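Local coordinates for uncharacterized protein (Bombyx mori, PDB 5AZ0) that is an aldo-keto reductase that probably reduces aldehydes and ketones to alcohols with a nicotinamide cofactor, at residues A[67-72]-A[99-104]; A[219-224]-A[273-278]; A[169-174]-A[192-197]. All blocks are in the same frame, centred on the assembly; numbering follows the deposited sequence.

Contact 1 of 3, residues A[67-72]-A[99-104]; sequences RHIDTA and LFITTK. With ACT (acetate ion), chain H.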
# COMPACT_ATOMS: atom_id res chain seq x y z
N ARG A 67 -8.54 3.40 11.28
CA ARG A 67 -7.70 2.52 12.09
C ARG A 67 -6.48 1.91 11.40
O ARG A 67 -5.53 1.50 12.10
CB ARG A 67 -8.59 1.43 12.58
CG ARG A 67 -9.76 1.91 13.46
CD ARG A 67 -9.29 2.61 14.75
NE ARG A 67 -10.41 3.15 15.54
CZ ARG A 67 -10.76 4.44 15.57
NH1 ARG A 67 -10.12 5.39 14.87
NH2 ARG A 67 -11.77 4.79 16.35
N HIS A 68 -6.47 1.96 10.06
CA HIS A 68 -5.45 1.34 9.24
C HIS A 68 -4.48 2.40 8.79
O HIS A 68 -4.84 3.36 8.11
CB HIS A 68 -6.14 0.59 8.07
CG HIS A 68 -5.24 -0.08 7.07
ND1 HIS A 68 -5.76 -0.91 6.09
CD2 HIS A 68 -3.88 -0.07 6.89
CE1 HIS A 68 -4.77 -1.32 5.31
NE2 HIS A 68 -3.63 -0.84 5.77
N ILE A 69 -3.21 2.20 9.17
CA ILE A 69 -2.12 3.08 8.84
C ILE A 69 -1.02 2.31 8.09
O ILE A 69 -0.48 1.36 8.60
CB ILE A 69 -1.49 3.65 10.15
CG1 ILE A 69 -2.50 4.42 10.97
CG2 ILE A 69 -0.33 4.59 9.80
CD1 ILE A 69 -1.99 4.66 12.39
N ASP A 70 -0.65 2.78 6.91
CA ASP A 70 0.30 2.09 6.05
C ASP A 70 1.55 2.87 6.05
O ASP A 70 1.53 4.07 5.67
CB ASP A 70 -0.25 2.00 4.60
CG ASP A 70 0.67 1.22 3.67
OD1 ASP A 70 0.60 -0.04 3.74
OD2 ASP A 70 1.45 1.88 2.89
N THR A 71 2.63 2.28 6.53
CA THR A 71 3.86 2.97 6.41
C THR A 71 4.97 2.02 6.00
O THR A 71 4.71 0.89 5.67
CB THR A 71 4.21 3.78 7.72
OG1 THR A 71 5.22 4.75 7.39
CG2 THR A 71 4.71 2.91 8.83
N ALA A 72 6.21 2.51 6.04
CA ALA A 72 7.38 1.72 5.60
C ALA A 72 8.69 2.32 6.14
O ALA A 72 8.74 3.47 6.32
CB ALA A 72 7.44 1.66 4.06
N LEU A 99 -5.95 -0.51 16.26
CA LEU A 99 -5.26 -0.03 15.09
C LEU A 99 -4.69 -1.21 14.29
O LEU A 99 -4.28 -2.18 14.88
CB LEU A 99 -4.14 0.89 15.49
CG LEU A 99 -4.61 2.12 16.22
CD1 LEU A 99 -3.37 2.86 16.75
CD2 LEU A 99 -5.37 3.00 15.26
N PHE A 100 -4.66 -1.05 12.97
CA PHE A 100 -3.98 -1.93 12.05
C PHE A 100 -2.84 -1.16 11.46
O PHE A 100 -3.06 -0.27 10.66
CB PHE A 100 -4.93 -2.37 10.93
CG PHE A 100 -4.39 -3.51 10.12
CD1 PHE A 100 -3.39 -3.29 9.11
CD2 PHE A 100 -4.78 -4.79 10.42
CE1 PHE A 100 -2.86 -4.37 8.43
CE2 PHE A 100 -4.25 -5.89 9.75
CZ PHE A 100 -3.31 -5.69 8.74
N ILE A 101 -1.59 -1.51 11.83
CA ILE A 101 -0.43 -0.77 11.38
C ILE A 101 0.50 -1.64 10.58
O ILE A 101 0.86 -2.73 10.98
CB ILE A 101 0.34 -0.21 12.60
CG1 ILE A 101 -0.58 0.76 13.37
CG2 ILE A 101 1.62 0.50 12.18
CD1 ILE A 101 0.00 1.09 14.74
N THR A 102 0.83 -1.16 9.41
CA THR A 102 1.69 -1.91 8.43
C THR A 102 3.03 -1.20 8.26
O THR A 102 3.08 0.04 8.17
CB THR A 102 1.02 -1.92 7.05
OG1 THR A 102 -0.16 -2.71 7.09
CG2 THR A 102 1.94 -2.59 5.99
N THR A 103 4.12 -1.95 8.25
CA THR A 103 5.38 -1.40 7.79
C THR A 103 6.01 -2.38 6.75
O THR A 103 5.41 -3.38 6.43
CB THR A 103 6.37 -1.00 8.92
OG1 THR A 103 7.44 -0.25 8.32
CG2 THR A 103 6.95 -2.20 9.59
N LYS A 104 7.19 -2.04 6.24
CA LYS A 104 7.74 -2.68 5.05
C LYS A 104 9.29 -2.67 5.10
O LYS A 104 9.86 -1.75 5.65
CB LYS A 104 7.21 -2.07 3.75
CG LYS A 104 5.73 -1.81 3.72
CD LYS A 104 5.32 -1.07 2.45
CE LYS A 104 3.92 -0.53 2.71
NZ LYS A 104 3.44 0.38 1.69
C ACT H . -12.59 1.44 17.83
O ACT H . -11.97 1.08 16.77
OXT ACT H . -12.61 2.62 18.26
CH3 ACT H . -13.33 0.42 18.65
O HOH W 1 -1.21 -1.76 4.78

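Contact 2 of 3, residues A[219-224]-A[273-278]; sequences VVVAYS and VSIPKT. With ACT (acetate ion), chain K.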
# COMPACT_ATOMS: atom_id res chain seq x y z
N VAL A 219 -5.39 -11.14 0.08
CA VAL A 219 -6.05 -9.83 -0.08
C VAL A 219 -5.15 -8.88 -0.85
O VAL A 219 -3.93 -8.79 -0.61
CB VAL A 219 -6.41 -9.26 1.27
CG1 VAL A 219 -6.90 -7.81 1.16
CG2 VAL A 219 -7.49 -10.15 1.88
N VAL A 220 -5.76 -8.19 -1.80
CA VAL A 220 -5.10 -7.24 -2.61
C VAL A 220 -5.25 -5.84 -1.99
O VAL A 220 -6.36 -5.44 -1.63
CB VAL A 220 -5.67 -7.21 -4.03
CG1 VAL A 220 -4.99 -6.12 -4.84
CG2 VAL A 220 -5.41 -8.53 -4.70
N VAL A 221 -4.14 -5.10 -1.93
CA VAL A 221 -4.14 -3.77 -1.32
C VAL A 221 -3.60 -2.87 -2.35
O VAL A 221 -2.50 -3.08 -2.81
CB VAL A 221 -3.29 -3.71 -0.03
CG1 VAL A 221 -3.09 -2.24 0.47
CG2 VAL A 221 -3.93 -4.59 1.06
N ALA A 222 -4.38 -1.84 -2.70
CA ALA A 222 -4.00 -0.94 -3.79
C ALA A 222 -3.32 0.33 -3.28
O ALA A 222 -3.95 1.08 -2.53
CB ALA A 222 -5.24 -0.52 -4.57
N TYR A 223 -2.10 0.58 -3.70
CA TYR A 223 -1.54 1.92 -3.68
C TYR A 223 -1.74 2.65 -5.01
O TYR A 223 -2.10 2.04 -6.00
CB TYR A 223 -0.10 1.93 -3.23
CG TYR A 223 0.96 1.40 -4.16
CD1 TYR A 223 1.51 2.20 -5.16
CD2 TYR A 223 1.45 0.12 -4.02
CE1 TYR A 223 2.48 1.72 -5.99
CE2 TYR A 223 2.44 -0.34 -4.83
CZ TYR A 223 2.95 0.43 -5.81
OH TYR A 223 4.00 -0.06 -6.60
N SER A 224 -1.55 3.97 -5.00
CA SER A 224 -1.93 4.88 -6.10
C SER A 224 -3.26 4.55 -6.69
O SER A 224 -3.35 4.35 -7.88
CB SER A 224 -0.92 4.86 -7.25
OG SER A 224 0.36 5.24 -6.81
N VAL A 273 -8.55 -3.39 -0.97
CA VAL A 273 -8.25 -2.44 0.07
C VAL A 273 -7.55 -1.29 -0.63
O VAL A 273 -6.71 -1.54 -1.45
CB VAL A 273 -7.30 -3.06 1.15
CG1 VAL A 273 -6.85 -2.00 2.14
CG2 VAL A 273 -7.92 -4.30 1.84
N SER A 274 -7.93 -0.04 -0.35
CA SER A 274 -7.25 1.16 -0.88
C SER A 274 -6.44 1.90 0.19
O SER A 274 -6.92 2.05 1.32
CB SER A 274 -8.27 2.14 -1.40
OG SER A 274 -8.72 1.64 -2.65
N ILE A 275 -5.29 2.42 -0.23
CA ILE A 275 -4.40 3.25 0.54
C ILE A 275 -4.18 4.58 -0.20
O ILE A 275 -3.09 4.88 -0.71
CB ILE A 275 -2.98 2.67 0.74
CG1 ILE A 275 -2.97 1.21 1.19
CG2 ILE A 275 -2.19 3.52 1.75
CD1 ILE A 275 -3.74 0.90 2.42
N PRO A 276 -5.21 5.41 -0.24
CA PRO A 276 -4.95 6.77 -0.70
C PRO A 276 -4.00 7.56 0.22
O PRO A 276 -3.95 7.29 1.41
CB PRO A 276 -6.31 7.42 -0.65
CG PRO A 276 -7.00 6.69 0.46
CD PRO A 276 -6.55 5.25 0.33
N LYS A 277 -3.23 8.46 -0.39
CA LYS A 277 -2.40 9.36 0.35
C LYS A 277 -2.92 10.79 0.18
O LYS A 277 -3.06 11.27 -0.95
CB LYS A 277 -0.95 9.30 -0.09
CG LYS A 277 -0.09 10.14 0.89
CD LYS A 277 0.92 11.00 0.19
CE LYS A 277 0.32 12.20 -0.42
NZ LYS A 277 1.14 12.49 -1.62
N THR A 278 -3.19 11.46 1.30
CA THR A 278 -3.52 12.90 1.30
C THR A 278 -3.06 13.50 2.61
O THR A 278 -2.95 12.81 3.59
CB THR A 278 -5.03 13.11 1.11
OG1 THR A 278 -5.33 14.51 1.05
CG2 THR A 278 -5.85 12.45 2.23
C ACT K . -3.22 16.07 -0.70
O ACT K . -4.23 15.72 -1.37
OXT ACT K . -3.39 16.84 0.24
CH3 ACT K . -1.82 15.56 -0.92
O HOH W 2 -1.37 5.73 -2.44

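Contact 3 of 3, residues A[169-174]-A[192-197]; sequences TKAIGV and PPAVNQ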
# COMPACT_ATOMS: atom_id res chain seq x y z
N THR A 169 5.26 -9.39 14.36
CA THR A 169 4.20 -8.99 13.48
C THR A 169 3.11 -10.00 13.64
O THR A 169 3.37 -11.16 14.00
CB THR A 169 4.64 -8.91 12.04
OG1 THR A 169 3.58 -8.43 11.22
CG2 THR A 169 5.13 -10.24 11.52
N LYS A 170 1.89 -9.57 13.39
CA LYS A 170 0.72 -10.51 13.41
C LYS A 170 0.44 -11.05 11.99
O LYS A 170 -0.34 -11.92 11.85
CB LYS A 170 -0.54 -9.82 13.87
CG LYS A 170 -0.50 -9.23 15.26
CD LYS A 170 -0.42 -10.33 16.31
CE LYS A 170 -1.34 -10.04 17.53
NZ LYS A 170 -1.66 -11.27 18.33
N ALA A 171 1.10 -10.51 10.97
CA ALA A 171 0.90 -10.99 9.61
C ALA A 171 2.06 -10.63 8.71
O ALA A 171 2.71 -9.57 8.91
CB ALA A 171 -0.42 -10.46 9.01
N ILE A 172 2.27 -11.48 7.69
CA ILE A 172 3.30 -11.23 6.67
C ILE A 172 2.67 -11.20 5.30
O ILE A 172 1.70 -11.97 5.02
CB ILE A 172 4.47 -12.26 6.79
CG1 ILE A 172 3.95 -13.72 6.68
CG2 ILE A 172 5.21 -12.10 8.10
CD1 ILE A 172 4.99 -14.77 6.73
N GLY A 173 3.21 -10.34 4.44
CA GLY A 173 2.73 -10.15 3.10
C GLY A 173 3.84 -9.63 2.20
O GLY A 173 5.00 -9.44 2.65
N VAL A 174 3.46 -9.33 0.95
CA VAL A 174 4.37 -8.85 -0.07
C VAL A 174 3.82 -7.65 -0.74
O VAL A 174 2.65 -7.27 -0.60
CB VAL A 174 4.74 -9.97 -1.12
CG1 VAL A 174 5.42 -11.16 -0.46
CG2 VAL A 174 3.49 -10.46 -1.91
N PRO A 192 1.51 -18.64 3.94
CA PRO A 192 1.31 -17.81 2.77
C PRO A 192 1.26 -16.32 3.09
O PRO A 192 0.90 -15.98 4.20
CB PRO A 192 -0.04 -18.27 2.24
CG PRO A 192 -0.76 -18.60 3.50
CD PRO A 192 0.22 -19.17 4.46
N PRO A 193 1.57 -15.47 2.13
CA PRO A 193 1.36 -14.07 2.33
C PRO A 193 -0.11 -13.78 2.55
O PRO A 193 -0.99 -14.42 1.92
CB PRO A 193 1.78 -13.46 1.02
CG PRO A 193 1.56 -14.57 -0.01
CD PRO A 193 1.97 -15.79 0.74
N ALA A 194 -0.36 -12.79 3.41
CA ALA A 194 -1.68 -12.33 3.70
C ALA A 194 -2.16 -11.35 2.67
O ALA A 194 -3.36 -11.27 2.42
CB ALA A 194 -1.69 -11.68 5.08
N VAL A 195 -1.26 -10.51 2.17
CA VAL A 195 -1.64 -9.57 1.19
C VAL A 195 -0.58 -9.50 0.10
O VAL A 195 0.56 -9.88 0.31
CB VAL A 195 -1.85 -8.11 1.77
CG1 VAL A 195 -2.72 -8.06 3.02
CG2 VAL A 195 -0.57 -7.40 1.99
N ASN A 196 -0.96 -8.91 -1.02
CA ASN A 196 -0.05 -8.42 -2.06
C ASN A 196 -0.48 -7.05 -2.27
O ASN A 196 -1.64 -6.78 -2.68
CB ASN A 196 -0.18 -9.22 -3.37
CG ASN A 196 0.87 -8.84 -4.43
OD1 ASN A 196 1.88 -8.21 -4.14
ND2 ASN A 196 0.62 -9.24 -5.68
N GLN A 197 0.42 -6.13 -1.95
CA GLN A 197 0.16 -4.68 -2.13
C GLN A 197 0.77 -4.21 -3.41
O GLN A 197 2.00 -4.28 -3.57
CB GLN A 197 0.67 -3.82 -0.93
CG GLN A 197 0.37 -2.36 -1.12
CD GLN A 197 0.76 -1.44 0.07
OE1 GLN A 197 1.36 -0.43 -0.14
NE2 GLN A 197 0.32 -1.76 1.27

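Contact 1 of 3, residues A[67-72]-A[99-104]
One face of the His68 imidazole takes the edge of the Phe100 ring in an edge-to-face pair, centroids 5.2 Å apart and planes at 58°. Both side chains leave the sheet with CG anti to the backbone N (chi1 177° for His68) and run side by side; Phe100 CD1 sits 3.9 Å from His68 CD2, toward the rim of the imidazole. In the ring plane a water lies 2.8 Å from His68 NE2; it also donates to Asp70 OD1 and bonds Thr102 OG1, while Pro18 O engages ND1. The Arg67 guanidinium carries an acetate at its edge, in plane, through NE to acetate O (2.9 Å) and NH2 to OXT, and NH1 turns to Ile62 O. Lys104 reaches out extended, over Ala72 CB, to place NZ on the syn lone pair of Asp70 OD2 (2.8 Å), a salt bridge like the Asp-Lys pair in the active sites of related aldo-keto reductases, and probably its counterpart here; Tyr75 OH also bonds NZ. Parallel backbone bonds, such as Ile69 N to Phe100 O (2.9 Å), fix the register. Ile69 and Ile101 point to the other side of the sheet, where Ile69 packs on helix 78-90, the connection of this beta-alpha-beta unit. Strand 22-23 flanks strand 68-70 and strand 133-136 flanks strand 100-105, while Ile17 and Pro18 of strand 16-18 cover Phe100.

Contact 2 of 3, residues A[219-224]-A[273-278]
Val221 and Val273 stand side by side, pointing the same way from paired parallel strands, and Val221 CG2 rests 3.7 Å from Val273 CB. Val219 instead meets Val273 at about a right angle, CG1 to CG2 at 3.7 Å. Ile275 comes in aslant: both of its torsions are near -50° (chi1 -48°, chi2 -55°), folding CG1 against Val221 CG1 at 3.5 Å and leaving CD1 close to the same methyl. Together these branches line the inside of the (beta/alpha)8 barrel, whose last two strands are joined here; across the interior Val273 and Ile275 pack on His68. Ala222 and Ser274 face the outer side. Three backbone bonds hold the pair, the shortest a nearly straight one from Ala222 N to Val273 O (2.7 Å), and beyond the final bond, from Ile275 N to Ala222 O, a water bridges Ser224 N and Ile275 O. The Tyr223 ring turns off from 273-278, its OH bonded to Asn176 OD1; in relatives a tyrosine here stacks on the nicotinamide. Past the strand, Thr278 OG1 bonds Thr280 N and, weakly, an acetate also held by Val279 N and Thr280 OG1, consistent with the family's cofactor phosphate site.

Contact 3 of 3, residues A[169-174]-A[192-197]
Ile172 and Val174 supply the carbonyls, and Val174 the one N-H, of the three backbone hydrogen bonds to 192-197. Ala194 N reaches Ile172 O in the carbonyl plane at 2.7 Å, Val174 N meets Val195 O almost straight (174°), and Gln197 N closes on Val174 O at 2.8 Å. Two of these carbonyls also take CA-H...O contacts, Ile172 O from Pro193 CA and Val174 O from Asn196 CA at 3.3 Å. This parallel pairing joins the ends of a beta-alpha-beta unit of the barrel, strand 172-175, helix 179-188 and strand 195-199, with a splay of 36° between the short strands. Apolar packing is slighter: Ala171 CB faces Ala194 CB at 4.3 Å, and Pro193 CB comes within 4.0 Å of Gly173 CA, with Trp157 touching the proline. With chi1 at -60°, Val174 wedges CG2 between its own N and carbonyl carbon, bringing that methyl 3.6 Å from Asn196 OD1, while Met182 of helix 179-188 touches both residues. The amide of Asn196 bonds onward through ND2 to Phe177 O, whereas Gln197, an extended chain directed away from 169-174, spends both ends of its amide on the barrel centre: OE1 accepts from Lys104 NZ and NE2 donates to Asp70 OD1.

Overall arrangement
All three contacts are buried pairings of neighbouring parallel strands in one barrel wall; none is a surface contact. Contacts 1 and 3 each close a beta-alpha-beta unit around a single helix, whereas the segments of contact 2 are farther apart in sequence, with two helices between them. Contacts 2 and 3 adjoin, since strands 195-199 and 219-223 are neighbours, and contact 1 faces both across the interior, its centre about 11 Å from that of contact 2 and about 12 Å from that of contact 3. Contact 1 alone has a salt bridge across its two segments, and its water joins side chains, whereas the water of contact 2 joins backbone atoms; contact 2 packs aliphatic branches, and contact 3 relies mainly on backbone bonds.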